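Local coordinates for protein dihydropyrimidinase (Brevibacillus agri, PDB 3SFW) that probably catalyses the zinc-dependent, reversible ring-opening hydrolysis of dihydropyrimidines, as a member of the amidohydrolase family, at residues 164-169 against 225-230; 247-252 against 257-262; 309-314 against 373-378. All blocks are in the same frame, centred on the assembly; numbering follows the deposited sequence.

Overall arrangement
All three contacts belong to the TIM-barrel amidohydrolase fold, and they run in series along the chain. Interaction 1 joins two outer helices, interaction 2 a helix and the strand that follows it, and interaction 3 strand 311-312, the outermost of its parallel sheet, and the C-terminal end of helix 361-376. Interactions 1 and 2 have centres 14 Å apart and meet where I225 and A229 pack on A252 and W257. Interactions 2 and 3 are also 14 Å apart, and strands 258-263 and 311-312 pair directly. Interactions 1 and 3, 21 Å apart, do not touch. Each has a side chain about 12 to 13 Å from a bound zinc ion, within the barrel that holds the binuclear site but beyond direct contact with the metal.

Interaction 1. Residues 164-169 against 225-230; sequences ETLFKT and IALTAL
Just before L166 and F167, the two residues that reach across to L227 and L230, the carbonyl oxygen T165 O is gripped twice within its own helix. T169 OG1 donates to it at 2.7 Å and T169 N at 2.9 Å, the two donors arriving from opposite faces of the carbonyl plane. No hydrogen bond crosses between the segments, and the contact itself is apolar. F167 and L227 share most of the buried surface. With CG anti to the backbone N (chi1 -170°), the F167 ring swings toward helix 214-230 and presents its CD2-CE2 edge. L227 O lies near the ring plane, 3.6 Å from F167 CE2, where the slightly positive ring edge suits a carbonyl oxygen. F167 CE2 also touches L230 CB at 3.7 Å, the two side chains meeting at about a right angle. L227 is wedged between the two residues of helix 163-176: its CG lies 4.0 Å from F167 CD2, while its CD2 meets L166 CD2 at 3.9 Å. An alanine in place of F167 would lack the ring, which is likely to open a gap beside L227 and L230 and leave L227 O without its aromatic C-H neighbour. The helix axes approach to 9.4 Å and cross at -38°. On the barrel side, L166 packs on V180 and V182 of strand 180-182, and T228 on L235 of strand 234-237, while V189 and P213 of the second subunit press on L227 and L230, placing this helix pair between the barrel wall and a subunit interface.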
loop_
_atom_site.group_PDB
_atom_site.type_symbol
_atom_site.label_atom_id
_atom_site.label_comp_id
_atom_site.label_asym_id
_atom_site.label_seq_id
_atom_site.Cartn_x
_atom_site.Cartn_y
_atom_site.Cartn_z
ATOM N N GLU A 164 20.605 -16.692 -7.559
ATOM C CA GLU A 164 20.660 -17.704 -8.628
ATOM C C GLU A 164 20.108 -19.072 -8.168
ATOM O O GLU A 164 19.252 -19.679 -8.863
ATOM C CB GLU A 164 22.113 -17.828 -9.147
ATOM C CG GLU A 164 22.294 -18.981 -10.129
ATOM C CD GLU A 164 23.750 -19.119 -10.649
ATOM O OE1 GLU A 164 23.954 -19.943 -11.558
ATOM O OE2 GLU A 164 24.669 -18.415 -10.170
ATOM N N THR A 165 20.516 -19.530 -6.991
ATOM C CA THR A 165 20.000 -20.793 -6.482
ATOM C C THR A 165 18.494 -20.730 -6.242
ATOM O O THR A 165 17.751 -21.654 -6.607
ATOM C CB THR A 165 20.758 -21.223 -5.226
ATOM O OG1 THR A 165 22.089 -21.570 -5.615
ATOM C CG2 THR A 165 20.116 -22.424 -4.595
ATOM N N LEU A 166 18.038 -19.646 -5.634
ATOM C CA LEU A 166 16.619 -19.571 -5.260
ATOM C C LEU A 166 15.772 -19.466 -6.518
ATOM O O LEU A 166 14.764 -20.161 -6.659
ATOM C CB LEU A 166 16.370 -18.386 -4.288
ATOM C CG LEU A 166 14.880 -18.075 -4.029
ATOM C CD1 LEU A 166 14.180 -19.326 -3.433
ATOM C CD2 LEU A 166 14.766 -16.874 -3.069
ATOM N N PHE A 167 16.195 -18.677 -7.499
ATOM C CA PHE A 167 15.356 -18.525 -8.709
ATOM C C PHE A 167 15.292 -19.828 -9.545
ATOM O O PHE A 167 14.214 -20.259 -9.958
ATOM C CB PHE A 167 15.904 -17.392 -9.580
ATOM C CG PHE A 167 14.992 -17.007 -10.706
ATOM C CD1 PHE A 167 15.488 -16.919 -11.996
ATOM C CD2 PHE A 167 13.643 -16.700 -10.476
ATOM C CE1 PHE A 167 14.647 -16.528 -13.061
ATOM C CE2 PHE A 167 12.798 -16.317 -11.513
ATOM C CZ PHE A 167 13.317 -16.186 -12.818
ATOM N N LYS A 168 16.447 -20.448 -9.762
ATOM C CA LYS A 168 16.502 -21.753 -10.430
ATOM C C LYS A 168 15.669 -22.814 -9.711
ATOM O O LYS A 168 14.968 -23.604 -10.365
ATOM C CB LYS A 168 17.959 -22.196 -10.552
ATOM C CG LYS A 168 18.702 -21.396 -11.608
ATOM C CD LYS A 168 20.146 -21.914 -11.698
ATOM C CE LYS A 168 20.844 -21.358 -12.924
ATOM N NZ LYS A 168 22.201 -22.013 -13.056
ATOM N N THR A 169 15.691 -22.789 -8.371
ATOM C CA THR A 169 14.976 -23.796 -7.601
ATOM C C THR A 169 13.475 -23.566 -7.767
ATOM O O THR A 169 12.694 -24.523 -7.962
ATOM C CB THR A 169 15.372 -23.762 -6.137
ATOM O OG1 THR A 169 16.761 -24.050 -6.027
ATOM C CG2 THR A 169 14.564 -24.787 -5.307
ATOM N N ILE A 225 9.506 -13.350 -2.681
ATOM C CA ILE A 225 8.193 -13.201 -3.297
ATOM C C ILE A 225 8.320 -12.733 -4.759
ATOM O O ILE A 225 7.687 -13.295 -5.645
ATOM C CB ILE A 225 7.330 -12.181 -2.507
ATOM C CG1 ILE A 225 6.757 -12.870 -1.280
ATOM C CG2 ILE A 225 6.249 -11.565 -3.434
ATOM C CD1 ILE A 225 6.188 -11.902 -0.246
ATOM N N ALA A 226 9.217 -11.793 -5.022
ATOM C CA ALA A 226 9.406 -11.297 -6.381
ATOM C C ALA A 226 9.920 -12.404 -7.311
ATOM O O ALA A 226 9.458 -12.542 -8.462
ATOM C CB ALA A 226 10.420 -10.119 -6.387
ATOM N N LEU A 227 10.864 -13.192 -6.821
ATOM C CA LEU A 227 11.447 -14.254 -7.642
ATOM C C LEU A 227 10.399 -15.337 -7.870
ATOM O O LEU A 227 10.311 -15.902 -8.958
ATOM C CB LEU A 227 12.666 -14.858 -6.902
ATOM C CG LEU A 227 14.033 -14.271 -7.312
ATOM C CD1 LEU A 227 14.043 -12.735 -7.234
ATOM C CD2 LEU A 227 15.103 -14.872 -6.425
ATOM N N THR A 228 9.548 -15.576 -6.879
ATOM C CA THR A 228 8.425 -16.504 -7.057
ATOM C C THR A 228 7.454 -16.021 -8.150
ATOM O O THR A 228 7.075 -16.802 -8.996
ATOM C CB THR A 228 7.628 -16.746 -5.733
ATOM O OG1 THR A 228 8.518 -17.319 -4.773
ATOM C CG2 THR A 228 6.474 -17.699 -5.962
ATOM N N ALA A 229 7.049 -14.743 -8.124
ATOM C CA ALA A 229 6.203 -14.215 -9.182
ATOM C C ALA A 229 6.868 -14.324 -10.574
ATOM O O ALA A 229 6.213 -14.706 -11.524
ATOM C CB ALA A 229 5.856 -12.720 -8.879
ATOM N N LEU A 230 8.156 -13.994 -10.655
ATOM C CA LEU A 230 8.979 -14.065 -11.924
ATOM C C LEU A 230 9.113 -15.511 -12.445
ATOM O O LEU A 230 9.189 -15.742 -13.660
ATOM C CB LEU A 230 10.374 -13.506 -11.644
ATOM C CG LEU A 230 10.407 -11.951 -11.565
ATOM C CD1 LEU A 230 11.681 -11.459 -10.858
ATOM C CD2 LEU A 230 10.341 -11.395 -12.959
#

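Interaction 2. Residues 247-252 against 257-262; sequences RRIAEA and WNVYGE. With ACT (acetate ion), chain C.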
loop_
_atom_site.group_PDB
_atom_site.type_symbol
_atom_site.label_atom_id
_atom_site.label_comp_id
_atom_site.label_asym_id
_atom_site.label_seq_id
_atom_site.Cartn_x
_atom_site.Cartn_y
_atom_site.Cartn_z
ATOM N N ARG A 247 3.095 -7.735 5.928
ATOM C CA ARG A 247 2.594 -6.775 4.918
ATOM C C ARG A 247 2.951 -7.210 3.492
ATOM O O ARG A 247 2.160 -7.046 2.577
ATOM C CB ARG A 247 3.199 -5.359 5.171
ATOM C CG ARG A 247 2.701 -4.776 6.469
ATOM C CD ARG A 247 3.595 -3.615 6.943
ATOM N NE ARG A 247 3.245 -3.237 8.304
ATOM C CZ ARG A 247 4.028 -2.504 9.092
ATOM N NH1 ARG A 247 5.204 -2.088 8.640
ATOM N NH2 ARG A 247 3.648 -2.201 10.327
ATOM N N ARG A 248 4.175 -7.696 3.303
ATOM C CA ARG A 248 4.649 -8.113 1.983
ATOM C C ARG A 248 3.903 -9.362 1.489
ATOM O O ARG A 248 3.525 -9.462 0.303
ATOM C CB ARG A 248 6.141 -8.373 2.005
ATOM C CG ARG A 248 6.984 -7.063 2.050
ATOM C CD ARG A 248 8.334 -7.384 2.499
ATOM N NE ARG A 248 9.186 -6.190 2.726
ATOM C CZ ARG A 248 9.964 -5.608 1.802
ATOM N NH1 ARG A 248 9.892 -5.949 0.512
ATOM N NH2 ARG A 248 10.893 -4.747 2.198
ATOM N N ILE A 249 3.649 -10.280 2.404
ATOM C CA ILE A 249 2.913 -11.517 2.064
ATOM C C ILE A 249 1.478 -11.142 1.725
ATOM O O ILE A 249 0.916 -11.609 0.721
ATOM C CB ILE A 249 2.973 -12.551 3.209
ATOM C CG1 ILE A 249 4.385 -13.143 3.263
ATOM C CG2 ILE A 249 1.977 -13.739 2.966
ATOM C CD1 ILE A 249 4.701 -13.885 4.602
ATOM N N ALA A 250 0.893 -10.242 2.531
ATOM C CA ALA A 250 -0.494 -9.795 2.213
ATOM C C ALA A 250 -0.605 -9.105 0.861
ATOM O O ALA A 250 -1.570 -9.376 0.105
ATOM C CB ALA A 250 -1.062 -8.898 3.332
ATOM N N GLU A 251 0.356 -8.241 0.533
ATOM C CA GLU A 251 0.358 -7.591 -0.809
ATOM C C GLU A 251 0.499 -8.610 -1.927
ATOM O O GLU A 251 -0.203 -8.508 -2.953
ATOM C CB GLU A 251 1.552 -6.643 -1.000
ATOM C CG GLU A 251 1.783 -5.590 -0.017
ATOM C CD GLU A 251 3.200 -4.997 -0.201
ATOM O OE1 GLU A 251 3.729 -5.049 -1.378
ATOM O OE2 GLU A 251 3.763 -4.517 0.833
ATOM N N ALA A 252 1.417 -9.585 -1.758
ATOM C CA ALA A 252 1.607 -10.633 -2.774
ATOM C C ALA A 252 0.303 -11.433 -2.976
ATOM O O ALA A 252 -0.112 -11.685 -4.112
ATOM C CB ALA A 252 2.733 -11.598 -2.358
ATOM N N TRP A 257 -0.773 -14.008 -6.250
ATOM C CA TRP A 257 0.371 -14.897 -6.290
ATOM C C TRP A 257 0.240 -16.022 -5.278
ATOM O O TRP A 257 -0.481 -15.907 -4.270
ATOM C CB TRP A 257 1.673 -14.149 -6.109
ATOM C CG TRP A 257 1.837 -13.069 -7.165
ATOM C CD1 TRP A 257 1.199 -13.001 -8.376
ATOM C CD2 TRP A 257 2.678 -11.934 -7.093
ATOM N NE1 TRP A 257 1.630 -11.902 -9.084
ATOM C CE2 TRP A 257 2.565 -11.246 -8.330
ATOM C CE3 TRP A 257 3.645 -11.507 -6.175
ATOM C CZ2 TRP A 257 3.308 -10.107 -8.623
ATOM C CZ3 TRP A 257 4.400 -10.392 -6.479
ATOM C CH2 TRP A 257 4.226 -9.694 -7.691
ATOM N N ASN A 258 0.898 -17.144 -5.580
ATOM C CA ASN A 258 0.766 -18.346 -4.736
ATOM C C ASN A 258 1.841 -18.353 -3.647
ATOM O O ASN A 258 2.881 -19.013 -3.754
ATOM C CB ASN A 258 0.781 -19.589 -5.636
ATOM C CG ASN A 258 -0.412 -19.570 -6.610
ATOM O OD1 ASN A 258 -1.525 -19.224 -6.194
ATOM N ND2 ASN A 258 -0.133 -19.648 -7.896
ATOM N N VAL A 259 1.625 -17.451 -2.686
ATOM C CA VAL A 259 2.557 -17.206 -1.602
ATOM C C VAL A 259 1.816 -17.526 -0.310
ATOM O O VAL A 259 0.723 -16.979 -0.047
ATOM C CB VAL A 259 3.012 -15.727 -1.586
ATOM C CG1 VAL A 259 3.862 -15.421 -0.290
ATOM C CG2 VAL A 259 3.810 -15.419 -2.897
ATOM N N TYR A 260 2.429 -18.404 0.496
ATOM C CA TYR A 260 1.857 -18.852 1.779
ATOM C C TYR A 260 2.827 -18.526 2.879
ATOM O O TYR A 260 4.009 -18.366 2.624
ATOM C CB TYR A 260 1.677 -20.400 1.765
ATOM C CG TYR A 260 0.868 -20.812 0.560
ATOM C CD1 TYR A 260 1.503 -21.253 -0.601
ATOM C CD2 TYR A 260 -0.502 -20.587 0.511
ATOM C CE1 TYR A 260 0.794 -21.527 -1.763
ATOM C CE2 TYR A 260 -1.228 -20.914 -0.639
ATOM C CZ TYR A 260 -0.554 -21.393 -1.769
ATOM O OH TYR A 260 -1.244 -21.720 -2.918
ATOM N N GLY A 261 2.308 -18.390 4.111
ATOM C CA GLY A 261 3.165 -18.070 5.266
ATOM C C GLY A 261 2.843 -18.880 6.508
ATOM O O GLY A 261 1.678 -19.215 6.787
ATOM N N GLU A 262 3.903 -19.145 7.276
ATOM C CA GLU A 262 3.842 -19.887 8.517
ATOM C C GLU A 262 4.255 -18.930 9.637
ATOM O O GLU A 262 5.149 -18.102 9.440
ATOM C CB GLU A 262 4.933 -20.955 8.433
ATOM C CG GLU A 262 5.110 -21.840 9.663
ATOM C CD GLU A 262 6.372 -22.701 9.461
ATOM O OE1 GLU A 262 7.488 -22.225 9.831
ATOM O OE2 GLU A 262 6.243 -23.791 8.856
HETATM C C ACT C . 0.320 -3.874 10.501
HETATM O O ACT C . 0.964 -3.162 11.309
HETATM O OXT ACT C . -0.936 -4.110 10.700
HETATM C CH3 ACT C . 1.041 -4.430 9.377
#
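A252, I249 and V259 carry the packing between helix 243-254 and strand 258-263, the second half of a beta-alpha-beta crossover that starts at strand 234-237. A252 has the most surface buried by the contact. Its small CB sits between two partners, 3.9 Å from W257 CE3 and 4.0 Å from V259 CG2, consistent with the close approach of A252 and W257, whose CA atoms are 5.7 Å apart. One turn earlier, I249 sends CG2 to within 4.1 Å of V259 CG1. V259 serves both helix residues through its two methyls: CG1 stands anti to the backbone N (chi1 172°) and faces I249, while CG2, anti to the carbonyl carbon, faces A252. Farther along the strand, G261 lies beside I249 with no side chain to separate them, and I249 also packs on V237 of the preceding strand.

One polar bond closes the connection. W257 N donates to A252 O over 3.2 Å with an N-H...O angle of 151°, the donor tilted from the carbonyl plane, and the indole lies alongside the last turns of the helix, where it also meets I225 and A229 of helix 214-230. On the exposed side of the helix, R247 NH2 bonds an acetate, probably from the crystallisation liquor, whose modelled position is doubtful. At the end of the strand segment, E262 OE1 is hydrogen-bonded to ND1 of the zinc ligand H58, as a second-shell residue.

The side-chain contacts between the two segments are thus all between carbons, with a single peptide hydrogen bond spanning them; just beyond, R253 NH1 adds a polar tie from the same helix to V259 O.

Interaction 3. Residues 309-314 against 373-378; sequences LQTVGS and AKLFGM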
loop_
_atom_site.group_PDB
_atom_site.type_symbol
_atom_site.label_atom_id
_atom_site.label_comp_id
_atom_site.label_asym_id
_atom_site.label_seq_id
_atom_site.Cartn_x
_atom_site.Cartn_y
_atom_site.Cartn_z
ATOM N N LEU A 309 -1.574 -15.494 6.873
ATOM C CA LEU A 309 -0.708 -16.649 7.244
ATOM C C LEU A 309 -1.589 -17.863 7.404
ATOM O O LEU A 309 -2.763 -17.720 7.856
ATOM C CB LEU A 309 -0.030 -16.394 8.604
ATOM C CG LEU A 309 0.917 -15.164 8.532
ATOM C CD1 LEU A 309 1.482 -14.976 9.946
ATOM C CD2 LEU A 309 2.097 -15.377 7.505
ATOM N N GLN A 310 -1.109 -19.021 6.938
ATOM C CA GLN A 310 -1.997 -20.228 6.850
ATOM C C GLN A 310 -1.666 -21.347 7.851
ATOM O O GLN A 310 -2.496 -22.234 8.083
ATOM C CB GLN A 310 -2.010 -20.806 5.430
ATOM C CG GLN A 310 -2.614 -19.863 4.365
ATOM C CD GLN A 310 -1.667 -18.693 4.033
ATOM O OE1 GLN A 310 -2.090 -17.523 3.939
ATOM N NE2 GLN A 310 -0.401 -18.990 3.921
ATOM N N THR A 311 -0.465 -21.330 8.427
ATOM C CA THR A 311 -0.000 -22.483 9.243
ATOM C C THR A 311 0.810 -22.017 10.457
ATOM O O THR A 311 1.361 -20.899 10.496
ATOM C CB THR A 311 0.935 -23.437 8.451
ATOM O OG1 THR A 311 2.109 -22.685 8.046
ATOM C CG2 THR A 311 0.208 -24.004 7.214
ATOM N N VAL A 312 0.907 -22.916 11.441
ATOM C CA VAL A 312 1.836 -22.687 12.571
ATOM C C VAL A 312 2.723 -23.916 12.716
ATOM O O VAL A 312 2.232 -25.052 12.873
ATOM C CB VAL A 312 1.090 -22.436 13.894
ATOM C CG1 VAL A 312 2.131 -22.338 15.077
ATOM C CG2 VAL A 312 0.267 -21.162 13.819
ATOM N N GLY A 313 4.031 -23.696 12.617
ATOM C CA GLY A 313 4.988 -24.754 12.871
ATOM C C GLY A 313 5.797 -24.366 14.103
ATOM O O GLY A 313 5.698 -23.231 14.576
ATOM N N SER A 314 6.598 -25.286 14.632
ATOM C CA SER A 314 7.355 -24.975 15.878
ATOM C C SER A 314 8.755 -24.395 15.592
ATOM O O SER A 314 9.247 -23.591 16.396
ATOM C CB SER A 314 7.519 -26.236 16.763
ATOM O OG SER A 314 8.214 -27.238 16.033
ATOM N N ALA A 373 -1.483 -30.174 6.139
ATOM C CA ALA A 373 -1.523 -31.385 5.285
ATOM C C ALA A 373 -1.712 -31.002 3.816
ATOM O O ALA A 373 -1.119 -31.589 2.923
ATOM C CB ALA A 373 -2.687 -32.335 5.729
ATOM N N LYS A 374 -2.566 -30.023 3.574
ATOM C CA LYS A 374 -2.887 -29.644 2.217
ATOM C C LYS A 374 -1.666 -28.993 1.473
ATOM O O LYS A 374 -1.321 -29.373 0.345
ATOM C CB LYS A 374 -4.077 -28.687 2.258
ATOM C CG LYS A 374 -5.399 -29.452 2.539
ATOM C CD LYS A 374 -6.522 -28.492 2.823
ATOM C CE LYS A 374 -7.866 -29.282 2.876
ATOM N NZ LYS A 374 -8.910 -28.234 3.017
ATOM N N LEU A 375 -0.955 -28.108 2.158
ATOM C CA LEU A 375 0.174 -27.422 1.527
ATOM C C LEU A 375 1.338 -28.391 1.332
ATOM O O LEU A 375 2.161 -28.174 0.469
ATOM C CB LEU A 375 0.650 -26.239 2.390
ATOM C CG LEU A 375 -0.317 -25.049 2.294
ATOM C CD1 LEU A 375 0.044 -23.918 3.340
ATOM C CD2 LEU A 375 -0.292 -24.506 0.852
ATOM N N PHE A 376 1.434 -29.403 2.205
ATOM C CA PHE A 376 2.573 -30.340 2.172
ATOM C C PHE A 376 2.228 -31.727 1.617
ATOM O O PHE A 376 3.045 -32.641 1.656
ATOM C CB PHE A 376 3.207 -30.417 3.574
ATOM C CG PHE A 376 3.961 -29.153 3.905
ATOM C CD1 PHE A 376 5.143 -28.860 3.227
ATOM C CD2 PHE A 376 3.408 -28.183 4.748
ATOM C CE1 PHE A 376 5.817 -27.639 3.449
ATOM C CE2 PHE A 376 4.104 -26.994 5.032
ATOM C CZ PHE A 376 5.265 -26.675 4.317
ATOM N N GLY A 377 1.068 -31.837 0.981
ATOM C CA GLY A 377 0.805 -33.051 0.131
ATOM C C GLY A 377 0.519 -34.300 0.956
ATOM O O GLY A 377 0.881 -35.428 0.566
ATOM N N MET A 378 -0.124 -34.107 2.112
ATOM C CA MET A 378 -0.410 -35.223 3.041
ATOM C C MET A 378 -1.915 -35.351 3.221
ATOM O O MET A 378 -2.347 -36.082 4.057
ATOM C CB MET A 378 0.214 -34.934 4.456
ATOM C CG MET A 378 1.777 -34.854 4.436
ATOM S SD MET A 378 2.475 -33.934 5.873
ATOM C CE MET A 378 2.277 -35.169 7.132
#
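No flat group is stacked between T311 and L375, the two side chains that meet most closely here; the ring in the two segments is that of F376, the neighbour of L375. It is turned to the barrel strands, packing edge-to-face with Y236, meeting H123 with the planes at about 65° and touching P57. The setting is the TIM barrel of the amidohydrolases: strand 311-312 stands at the border of a parallel sheet and pairs with strand 258-263, while the C-terminal end of helix 361-376 brings L375 and F376 to the interior-facing side of the barrel strands, against T311.

The contact is small, burying 97 Å² in all, and it rests on one leucine. L375 stretches CD1 toward the strand, where Q310 CB is 4.3 Å away and T311 CG2 is nearer still. The nearest CA atoms across the segments, those of T311 and L375, are 9.2 Å apart, so the side chains alone bridge the helix and the strand. Around this bridge, L375 also packs on Y260, and T311 on V372.

Past L375 the helix ends in a Schellman motif. M378 N bonds back to A373 O at 2.8 Å and G377 N, weakly, to K374 O, while G377 takes a positive phi of 74°, a value favourable to glycine. Farther along the other segment, S314, whose OG bonds D56, directly precedes the zinc ligand D315.

T311 divides its side chain between two environments. OG1 is hydrogen-bonded to Y236 OH, and the methyl, set anti to the carbonyl carbon, turns to the helix, with T311 CG2 3.9 Å from L375 CD1.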